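Local structure of thermosome subunit (Methanococcoides burtonii, 3AQ1) at residues L124-V132 with L338-V349; M227-I235 with D249-A259. The protein is probably an ATP-dependent chaperone of the group II chaperonin family that binds unfolded proteins and helps them fold. All coordinates share one frame; numbering follows the deposited sequence.

Contact 1: L124-V132 with L338-V349; sequences LSALTVKAV and LDHALNDALHVV
Thr128 pushes its side chain as a knob into a hole formed by Leu342, Ala345, Leu346 and Val349, the centre of a helix-helix packing in what is probably the intermediate domain, as in other group II chaperonins. The axes of 124-132 and 338-349 approach to 9.2 Å and cross at -50°, close to the angle expected when ridges of residues four apart fit into each other's grooves. Around Thr128 the packing is close. Its methyl CG2 rests on the backbone of the partner helix, 3.6 Å from Leu346 N, while Ala345, small enough to let the helices approach, offers CB to OG1. Further along, Val132 divides its branches: CG2 lies 3.6 Å from Leu346 CD2, and CG1 meets Val349 CG1 at 3.9 Å. At the other end Leu124 holds CG anti to the backbone N (chi1 -163°), which carries CD2 against Ala341 CB at 3.6 Å and near Leu338 CD2. Branched aliphatic residues suit this buried, apolar interface, which helix 101-109 borders at Val349 and strand 151-157 at Leu342 and Leu346. Beyond it the contact loosens: Leu127 is partly exposed and only lightly covered by the partner helix, and the polar Lys130 and Asp344 are exposed. A hydroxyl is tolerated in the apolar setting because Thr128 OG1, set beside its own backbone N by chi1 -61°, bonds to Leu124 O at 2.9 Å. An alanine here, without the hydroxyl and methyl, would probably leave a gap among the four partners and leave Leu124 O with the backbone N-H alone from this residue. In the threonine, N and OG1 reach that oxygen from opposite faces of its carbonyl plane.

Contact 2: M227-I235 with D249-A259; sequences MREMAEKVI and DDMAQYYIEKA
Met227 bends at chi2 and chi3 and lays CG 3.8 Å from Ala252 CB, with its sulfur beside the aliphatic CB of Asp249. Asp249 is well chosen as N-cap of helix 250-258: OD1 uses its anti lone pair to accept from Ala252 N at 3.2 Å (160°), while its bond with Met251 N is weak. The flexible methionine thus covers the capped start of the neighbouring helix. Next comes Arg228, whose chain, extended from CG to NE, crosses the Tyr255 side chain at about a right angle. NE donates to Tyr255 OH at 3.1 Å, a bent bond (137°) whose acceptor lies off the guanidinium plane, and CG approaches the ring obliquely. Arg228 is exposed and poorly ordered, so this polar pairing at the rim is probably mobile. One turn on, Ala231 is where the backbones come nearest, its CA 4.9 Å from that of Ala252. Two small side chains permit this: Ala231 CB touches Ala252 CB at 4.0 Å, and also lies at the ring edge of Tyr255, 3.7 Å from Tyr255 CB. Val234 makes a lighter touch on Ile256. Ile235 finishes the row, reaching with CD1 toward the carbonyl of Tyr255 and setting CG2 3.7 Å from Ala259 CB just past the partner helix; a long aliphatic suits this half-exposed edge. The helices, crossing at -42° with axes 8.7 Å apart, belong to successive beta-alpha-beta units of what is probably the apical domain, for helix 226-235 links parallel strands 184-193 and 241-244, and helix 250-258 links 241-244 to 262-264. Val234 also touches Leu191 and Leu193 of strand 184-193, while Phe199 covers Met227 and Asp249 at the other end.

Overall arrangement
Contact 2 is nested in the chain between the two halves of contact 1, yet the two do not touch: their centres are 42 Å apart and their nearest atoms about 29 Å. Contact 1 lies about 10 Å from the centre of the chain, contact 2 about 42 Å from it, which fits the elongated three-domain shape of chaperonin subunits, with an intermediate domain in the middle and an apical domain at one end. Members of this family bind ATP in the equatorial domain; no nucleotide site is located here, so neither contact should be assigned to one.

Contact 1: L124-V132 with L338-V349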
loop_
_atom_site.group_PDB
_atom_site.type_symbol
_atom_site.label_atom_id
_atom_site.label_comp_id
_atom_site.label_asym_id
_atom_site.label_seq_id
_atom_site.Cartn_x
_atom_site.Cartn_y
_atom_site.Cartn_z
ATOM N N LEU A 124 0.816 0.982 -17.353
ATOM C CA LEU A 124 0.641 0.431 -16.017
ATOM C C LEU A 124 0.341 1.536 -14.992
ATOM O O LEU A 124 -0.348 1.311 -14.000
ATOM C CB LEU A 124 1.855 -0.385 -15.593
ATOM C CG LEU A 124 1.555 -1.310 -14.419
ATOM C CD1 LEU A 124 0.485 -2.340 -14.808
ATOM C CD2 LEU A 124 2.812 -1.987 -13.950
ATOM N N SER A 125 0.845 2.732 -15.248
ATOM C CA SER A 125 0.584 3.865 -14.371
ATOM C C SER A 125 -0.887 4.272 -14.428
ATOM O O SER A 125 -1.530 4.501 -13.405
ATOM C CB SER A 125 1.476 5.046 -14.759
ATOM O OG SER A 125 2.829 4.741 -14.512
ATOM N N ALA A 126 -1.398 4.362 -15.647
ATOM C CA ALA A 126 -2.798 4.642 -15.889
ATOM C C ALA A 126 -3.686 3.625 -15.184
ATOM O O ALA A 126 -4.685 3.970 -14.565
ATOM C CB ALA A 126 -3.073 4.635 -17.375
ATOM N N LEU A 127 -3.311 2.363 -15.294
ATOM C CA LEU A 127 -4.095 1.292 -14.721
ATOM C C LEU A 127 -4.078 1.410 -13.199
ATOM O O LEU A 127 -5.124 1.309 -12.561
ATOM C CB LEU A 127 -3.551 -0.062 -15.190
ATOM C CG LEU A 127 -4.284 -1.312 -14.744
ATOM C CD1 LEU A 127 -5.759 -1.114 -14.986
ATOM C CD2 LEU A 127 -3.758 -2.510 -15.505
ATOM N N THR A 128 -2.896 1.633 -12.625
ATOM C CA THR A 128 -2.778 1.846 -11.188
ATOM C C THR A 128 -3.710 2.944 -10.675
ATOM O O THR A 128 -4.416 2.765 -9.685
ATOM C CB THR A 128 -1.375 2.270 -10.789
ATOM O OG1 THR A 128 -0.443 1.249 -11.146
ATOM C CG2 THR A 128 -1.332 2.479 -9.300
ATOM N N VAL A 129 -3.691 4.087 -11.352
ATOM C CA VAL A 129 -4.419 5.266 -10.909
ATOM C C VAL A 129 -5.942 5.070 -11.006
ATOM O O VAL A 129 -6.701 5.489 -10.130
ATOM C CB VAL A 129 -3.926 6.530 -11.669
ATOM C CG1 VAL A 129 -4.849 7.717 -11.453
ATOM C CG2 VAL A 129 -2.519 6.889 -11.229
ATOM N N LYS A 130 -6.374 4.397 -12.062
ATOM C CA LYS A 130 -7.782 4.127 -12.288
ATOM C C LYS A 130 -8.351 3.125 -11.273
ATOM O O LYS A 130 -9.517 3.205 -10.899
ATOM C CB LYS A 130 -7.956 3.617 -13.708
ATOM C CG LYS A 130 -9.348 3.210 -14.080
ATOM C CD LYS A 130 -9.409 2.914 -15.568
ATOM C CE LYS A 130 -10.773 2.401 -15.998
ATOM N NZ LYS A 130 -10.747 1.985 -17.435
ATOM N N ALA A 131 -7.519 2.182 -10.841
ATOM C CA ALA A 131 -7.899 1.189 -9.846
ATOM C C ALA A 131 -7.970 1.839 -8.471
ATOM O O ALA A 131 -8.986 1.740 -7.778
ATOM C CB ALA A 131 -6.892 0.045 -9.836
ATOM N N VAL A 132 -6.887 2.508 -8.083
ATOM C CA VAL A 132 -6.830 3.181 -6.797
ATOM C C VAL A 132 -7.945 4.197 -6.668
ATOM O O VAL A 132 -8.709 4.151 -5.716
ATOM C CB VAL A 132 -5.477 3.863 -6.562
ATOM C CG1 VAL A 132 -5.595 4.917 -5.480
ATOM C CG2 VAL A 132 -4.451 2.829 -6.162
ATOM N N LEU A 338 4.501 -7.552 -14.244
ATOM C CA LEU A 338 3.476 -6.522 -14.154
ATOM C C LEU A 338 2.758 -6.604 -12.803
ATOM O O LEU A 338 2.606 -5.593 -12.121
ATOM C CB LEU A 338 2.485 -6.628 -15.314
ATOM C CG LEU A 338 3.090 -6.263 -16.670
ATOM C CD1 LEU A 338 2.066 -6.380 -17.802
ATOM C CD2 LEU A 338 3.702 -4.869 -16.621
ATOM N N ASP A 339 2.351 -7.808 -12.401
ATOM C CA ASP A 339 1.721 -7.964 -11.100
ATOM C C ASP A 339 2.578 -7.397 -9.971
ATOM O O ASP A 339 2.083 -6.615 -9.161
ATOM C CB ASP A 339 1.342 -9.414 -10.809
ATOM C CG ASP A 339 0.833 -9.606 -9.390
ATOM O OD1 ASP A 339 -0.396 -9.586 -9.191
ATOM O OD2 ASP A 339 1.659 -9.762 -8.463
ATOM N N HIS A 340 3.849 -7.780 -9.904
ATOM C CA HIS A 340 4.724 -7.245 -8.851
ATOM C C HIS A 340 4.771 -5.724 -8.956
ATOM O O HIS A 340 4.568 -5.007 -7.970
ATOM C CB HIS A 340 6.128 -7.854 -8.904
ATOM C CG HIS A 340 6.181 -9.292 -8.472
ATOM N ND1 HIS A 340 5.623 -10.316 -9.209
ATOM C CD2 HIS A 340 6.735 -9.876 -7.382
ATOM C CE1 HIS A 340 5.826 -11.466 -8.592
ATOM N NE2 HIS A 340 6.500 -11.227 -7.481
ATOM N N ALA A 341 4.986 -5.229 -10.168
ATOM C CA ALA A 341 5.052 -3.797 -10.365
ATOM C C ALA A 341 3.762 -3.098 -9.878
ATOM O O ALA A 341 3.812 -2.246 -8.982
ATOM C CB ALA A 341 5.353 -3.480 -11.816
ATOM N N LEU A 342 2.622 -3.479 -10.454
ATOM C CA LEU A 342 1.310 -2.955 -10.048
ATOM C C LEU A 342 1.100 -2.959 -8.533
ATOM O O LEU A 342 0.652 -1.963 -7.964
ATOM C CB LEU A 342 0.183 -3.741 -10.737
ATOM C CG LEU A 342 -1.285 -3.362 -10.556
ATOM C CD1 LEU A 342 -1.579 -1.943 -11.005
ATOM C CD2 LEU A 342 -2.079 -4.330 -11.363
ATOM N N ASN A 343 1.419 -4.073 -7.876
ATOM C CA ASN A 343 1.285 -4.128 -6.427
ATOM C C ASN A 343 2.028 -2.977 -5.760
ATOM O O ASN A 343 1.489 -2.320 -4.893
ATOM C CB ASN A 343 1.733 -5.479 -5.861
ATOM C CG ASN A 343 0.569 -6.307 -5.359
ATOM O OD1 ASN A 343 -0.239 -5.834 -4.555
ATOM N ND2 ASN A 343 0.472 -7.551 -5.831
ATOM N N ASP A 344 3.259 -2.709 -6.180
ATOM C CA ASP A 344 3.992 -1.600 -5.591
ATOM C C ASP A 344 3.344 -0.262 -5.896
ATOM O O ASP A 344 3.132 0.547 -4.993
ATOM C CB ASP A 344 5.444 -1.595 -6.048
ATOM C CG ASP A 344 6.241 -2.708 -5.436
ATOM O OD1 ASP A 344 5.853 -3.181 -4.349
ATOM O OD2 ASP A 344 7.251 -3.113 -6.049
ATOM N N ALA A 345 3.026 -0.028 -7.166
ATOM C CA ALA A 345 2.447 1.250 -7.562
ATOM C C ALA A 345 1.120 1.521 -6.857
ATOM O O ALA A 345 0.874 2.639 -6.414
ATOM C CB ALA A 345 2.286 1.329 -9.060
ATOM N N LEU A 346 0.268 0.501 -6.763
ATOM C CA LEU A 346 -1.013 0.638 -6.077
ATOM C C LEU A 346 -0.790 1.178 -4.664
ATOM O O LEU A 346 -1.397 2.170 -4.275
ATOM C CB LEU A 346 -1.779 -0.697 -6.039
ATOM C CG LEU A 346 -2.443 -1.161 -7.342
ATOM C CD1 LEU A 346 -2.769 -2.639 -7.321
ATOM C CD2 LEU A 346 -3.664 -0.348 -7.677
ATOM N N HIS A 347 0.108 0.541 -3.921
ATOM C CA HIS A 347 0.445 0.948 -2.554
ATOM C C HIS A 347 0.974 2.371 -2.436
ATOM O O HIS A 347 0.467 3.146 -1.626
ATOM C CB HIS A 347 1.430 -0.039 -1.923
ATOM C CG HIS A 347 0.784 -1.316 -1.475
ATOM N ND1 HIS A 347 0.362 -1.522 -0.178
ATOM C CD2 HIS A 347 0.467 -2.445 -2.156
ATOM C CE1 HIS A 347 -0.171 -2.727 -0.079
ATOM N NE2 HIS A 347 -0.122 -3.307 -1.265
ATOM N N VAL A 348 1.983 2.713 -3.235
ATOM C CA VAL A 348 2.549 4.059 -3.203
ATOM C C VAL A 348 1.465 5.106 -3.453
ATOM O O VAL A 348 1.336 6.077 -2.712
ATOM C CB VAL A 348 3.696 4.255 -4.227
ATOM C CG1 VAL A 348 4.323 5.613 -4.036
ATOM C CG2 VAL A 348 4.747 3.183 -4.058
ATOM N N VAL A 349 0.683 4.912 -4.498
ATOM C CA VAL A 349 -0.410 5.834 -4.775
ATOM C C VAL A 349 -1.455 5.883 -3.639
ATOM O O VAL A 349 -1.910 6.963 -3.242
ATOM C CB VAL A 349 -1.057 5.509 -6.112
ATOM C CG1 VAL A 349 -2.198 6.485 -6.404
ATOM C CG2 VAL A 349 -0.001 5.564 -7.196
#

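Contact 2: M227-I235 with D249-A259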
loop_
_atom_site.group_PDB
_atom_site.type_symbol
_atom_site.label_atom_id
_atom_site.label_comp_id
_atom_site.label_asym_id
_atom_site.label_seq_id
_atom_site.Cartn_x
_atom_site.Cartn_y
_atom_site.Cartn_z
ATOM N N MET A 227 -25.194 -38.895 2.846
ATOM C CA MET A 227 -24.830 -37.685 2.137
ATOM C C MET A 227 -26.054 -36.820 1.842
ATOM O O MET A 227 -25.923 -35.640 1.530
ATOM C CB MET A 227 -24.071 -38.057 0.857
ATOM C CG MET A 227 -22.954 -37.111 0.453
ATOM S SD MET A 227 -21.887 -36.533 1.792
ATOM C CE MET A 227 -21.512 -38.065 2.626
ATOM N N ARG A 228 -27.243 -37.405 1.952
ATOM C CA ARG A 228 -28.471 -36.626 1.819
ATOM C C ARG A 228 -28.537 -35.601 2.945
ATOM O O ARG A 228 -28.712 -34.403 2.703
ATOM C CB ARG A 228 -29.704 -37.531 1.850
ATOM C CG ARG A 228 -30.540 -37.483 0.579
ATOM C CD ARG A 228 -31.404 -38.729 0.442
ATOM N NE ARG A 228 -31.926 -38.879 -0.915
ATOM C CZ ARG A 228 -33.131 -38.471 -1.306
ATOM N NH1 ARG A 228 -33.955 -37.889 -0.440
ATOM N NH2 ARG A 228 -33.516 -38.651 -2.565
ATOM N N GLU A 229 -28.374 -36.082 4.175
ATOM C CA GLU A 229 -28.365 -35.211 5.344
ATOM C C GLU A 229 -27.231 -34.171 5.343
ATOM O O GLU A 229 -27.403 -33.054 5.834
ATOM C CB GLU A 229 -28.343 -36.039 6.627
ATOM C CG GLU A 229 -29.604 -36.845 6.828
ATOM C CD GLU A 229 -29.605 -37.594 8.140
ATOM O OE1 GLU A 229 -28.504 -37.767 8.715
ATOM O OE2 GLU A 229 -30.702 -38.005 8.592
ATOM N N MET A 230 -26.073 -34.526 4.800
ATOM C CA MET A 230 -24.997 -33.553 4.684
ATOM C C MET A 230 -25.409 -32.447 3.719
ATOM O O MET A 230 -25.393 -31.262 4.059
ATOM C CB MET A 230 -23.737 -34.233 4.187
ATOM C CG MET A 230 -22.520 -33.341 4.095
ATOM S SD MET A 230 -21.204 -34.168 4.968
ATOM C CE MET A 230 -21.944 -34.225 6.610
ATOM N N ALA A 231 -25.791 -32.844 2.510
ATOM C CA ALA A 231 -26.229 -31.882 1.513
ATOM C C ALA A 231 -27.422 -31.054 2.007
ATOM O O ALA A 231 -27.476 -29.840 1.800
ATOM C CB ALA A 231 -26.546 -32.585 0.195
ATOM N N GLU A 232 -28.370 -31.703 2.676
ATOM C CA GLU A 232 -29.581 -31.011 3.116
ATOM C C GLU A 232 -29.294 -29.846 4.078
ATOM O O GLU A 232 -29.999 -28.832 4.073
ATOM C CB GLU A 232 -30.586 -31.991 3.724
ATOM C CG GLU A 232 -31.906 -31.348 4.080
ATOM C CD GLU A 232 -32.644 -30.829 2.858
ATOM O OE1 GLU A 232 -32.414 -31.372 1.750
ATOM O OE2 GLU A 232 -33.460 -29.887 3.014
ATOM N N LYS A 233 -28.256 -29.981 4.895
ATOM C CA LYS A 233 -27.877 -28.892 5.788
ATOM C C LYS A 233 -27.379 -27.669 5.001
ATOM O O LYS A 233 -27.589 -26.535 5.416
ATOM C CB LYS A 233 -26.834 -29.362 6.808
ATOM C CG LYS A 233 -27.265 -30.593 7.609
ATOM C CD LYS A 233 -26.207 -31.018 8.611
ATOM C CE LYS A 233 -26.718 -32.098 9.548
ATOM N NZ LYS A 233 -25.594 -32.697 10.321
ATOM N N VAL A 234 -26.730 -27.899 3.861
ATOM C CA VAL A 234 -26.333 -26.802 2.989
ATOM C C VAL A 234 -27.563 -26.242 2.287
ATOM O O VAL A 234 -27.756 -25.023 2.230
ATOM C CB VAL A 234 -25.283 -27.225 1.917
ATOM C CG1 VAL A 234 -25.052 -26.101 0.936
ATOM C CG2 VAL A 234 -23.964 -27.643 2.565
ATOM N N ILE A 235 -28.398 -27.130 1.755
ATOM C CA ILE A 235 -29.589 -26.687 1.029
ATOM C C ILE A 235 -30.508 -25.844 1.914
ATOM O O ILE A 235 -31.054 -24.839 1.475
ATOM C CB ILE A 235 -30.392 -27.867 0.473
ATOM C CG1 ILE A 235 -29.488 -28.801 -0.332
ATOM C CG2 ILE A 235 -31.524 -27.359 -0.375
ATOM C CD1 ILE A 235 -30.177 -29.433 -1.531
ATOM N N ASP A 249 -18.331 -33.793 -1.792
ATOM C CA ASP A 249 -18.681 -35.122 -2.265
ATOM C C ASP A 249 -19.576 -35.093 -3.507
ATOM O O ASP A 249 -20.398 -34.191 -3.683
ATOM C CB ASP A 249 -19.375 -35.903 -1.146
ATOM C CG ASP A 249 -19.821 -37.279 -1.598
ATOM O OD1 ASP A 249 -20.944 -37.374 -2.126
ATOM O OD2 ASP A 249 -19.049 -38.258 -1.450
ATOM N N ASP A 250 -19.427 -36.096 -4.360
ATOM C CA ASP A 250 -20.160 -36.148 -5.619
ATOM C C ASP A 250 -21.672 -36.199 -5.449
ATOM O O ASP A 250 -22.417 -35.495 -6.140
ATOM C CB ASP A 250 -19.709 -37.357 -6.415
ATOM C CG ASP A 250 -18.337 -37.184 -6.966
ATOM O OD1 ASP A 250 -17.487 -38.075 -6.740
ATOM O OD2 ASP A 250 -18.123 -36.138 -7.612
ATOM N N MET A 251 -22.116 -37.064 -4.544
ATOM C CA MET A 251 -23.533 -37.244 -4.293
ATOM C C MET A 251 -24.125 -35.975 -3.672
ATOM O O MET A 251 -25.190 -35.518 -4.071
ATOM C CB MET A 251 -23.758 -38.458 -3.403
ATOM C CG MET A 251 -25.180 -38.963 -3.434
ATOM S SD MET A 251 -25.616 -39.845 -4.941
ATOM C CE MET A 251 -24.353 -41.116 -4.943
ATOM N N ALA A 252 -23.419 -35.390 -2.713
ATOM C CA ALA A 252 -23.811 -34.094 -2.191
ATOM C C ALA A 252 -23.871 -33.023 -3.291
ATOM O O ALA A 252 -24.656 -32.079 -3.209
ATOM C CB ALA A 252 -22.888 -33.669 -1.075
ATOM N N GLN A 253 -23.043 -33.152 -4.320
ATOM C CA GLN A 253 -23.113 -32.194 -5.404
ATOM C C GLN A 253 -24.384 -32.390 -6.207
ATOM O O GLN A 253 -24.950 -31.437 -6.726
ATOM C CB GLN A 253 -21.912 -32.311 -6.316
ATOM C CG GLN A 253 -20.654 -31.692 -5.773
ATOM C CD GLN A 253 -19.568 -31.685 -6.810
ATOM O OE1 GLN A 253 -18.404 -31.908 -6.511
ATOM N NE2 GLN A 253 -19.953 -31.447 -8.047
ATOM N N TYR A 254 -24.837 -33.634 -6.300
ATOM C CA TYR A 254 -26.054 -33.943 -7.046
ATOM C C TYR A 254 -27.311 -33.324 -6.406
ATOM O O TYR A 254 -28.130 -32.710 -7.087
ATOM C CB TYR A 254 -26.210 -35.457 -7.213
ATOM C CG TYR A 254 -27.503 -35.852 -7.884
ATOM C CD1 TYR A 254 -27.720 -35.567 -9.220
ATOM C CD2 TYR A 254 -28.515 -36.497 -7.173
ATOM C CE1 TYR A 254 -28.897 -35.915 -9.835
ATOM C CE2 TYR A 254 -29.695 -36.849 -7.781
ATOM C CZ TYR A 254 -29.886 -36.556 -9.117
ATOM O OH TYR A 254 -31.060 -36.901 -9.752
ATOM N N TYR A 255 -27.444 -33.484 -5.093
ATOM C CA TYR A 255 -28.534 -32.882 -4.328
ATOM C C TYR A 255 -28.494 -31.363 -4.354
ATOM O O TYR A 255 -29.526 -30.706 -4.528
ATOM C CB TYR A 255 -28.494 -33.380 -2.882
ATOM C CG TYR A 255 -28.700 -34.867 -2.784
ATOM C CD1 TYR A 255 -29.643 -35.508 -3.577
ATOM C CD2 TYR A 255 -27.960 -35.632 -1.901
ATOM C CE1 TYR A 255 -29.837 -36.874 -3.500
ATOM C CE2 TYR A 255 -28.150 -37.000 -1.812
ATOM C CZ TYR A 255 -29.085 -37.612 -2.614
ATOM O OH TYR A 255 -29.266 -38.971 -2.525
ATOM N N ILE A 256 -27.297 -30.813 -4.168
ATOM C CA ILE A 256 -27.102 -29.374 -4.181
ATOM C C ILE A 256 -27.454 -28.862 -5.563
ATOM O O ILE A 256 -28.154 -27.862 -5.723
ATOM C CB ILE A 256 -25.650 -29.004 -3.820
ATOM C CG1 ILE A 256 -25.338 -29.463 -2.398
ATOM C CG2 ILE A 256 -25.429 -27.507 -3.930
ATOM C CD1 ILE A 256 -23.943 -29.164 -1.972
ATOM N N GLU A 257 -26.976 -29.584 -6.563
ATOM C CA GLU A 257 -27.252 -29.255 -7.948
ATOM C C GLU A 257 -28.750 -29.294 -8.235
ATOM O O GLU A 257 -29.301 -28.379 -8.863
ATOM C CB GLU A 257 -26.516 -30.230 -8.857
ATOM C CG GLU A 257 -26.782 -30.006 -10.300
ATOM C CD GLU A 257 -27.924 -30.829 -10.798
ATOM O OE1 GLU A 257 -27.852 -32.070 -10.684
ATOM O OE2 GLU A 257 -28.888 -30.231 -11.314
ATOM N N LYS A 258 -29.411 -30.353 -7.775
ATOM C CA LYS A 258 -30.846 -30.480 -8.007
ATOM C C LYS A 258 -31.637 -29.363 -7.325
ATOM O O LYS A 258 -32.662 -28.938 -7.840
ATOM C CB LYS A 258 -31.376 -31.887 -7.667
ATOM C CG LYS A 258 -31.193 -32.923 -8.809
ATOM C CD LYS A 258 -31.882 -32.447 -10.098
ATOM C CE LYS A 258 -31.372 -33.140 -11.358
ATOM N NZ LYS A 258 -31.434 -32.237 -12.565
ATOM N N ALA A 259 -31.136 -28.856 -6.203
ATOM C CA ALA A 259 -31.769 -27.714 -5.548
ATOM C C ALA A 259 -31.549 -26.343 -6.243
ATOM O O ALA A 259 -32.008 -25.313 -5.750
ATOM C CB ALA A 259 -31.362 -27.653 -4.056
#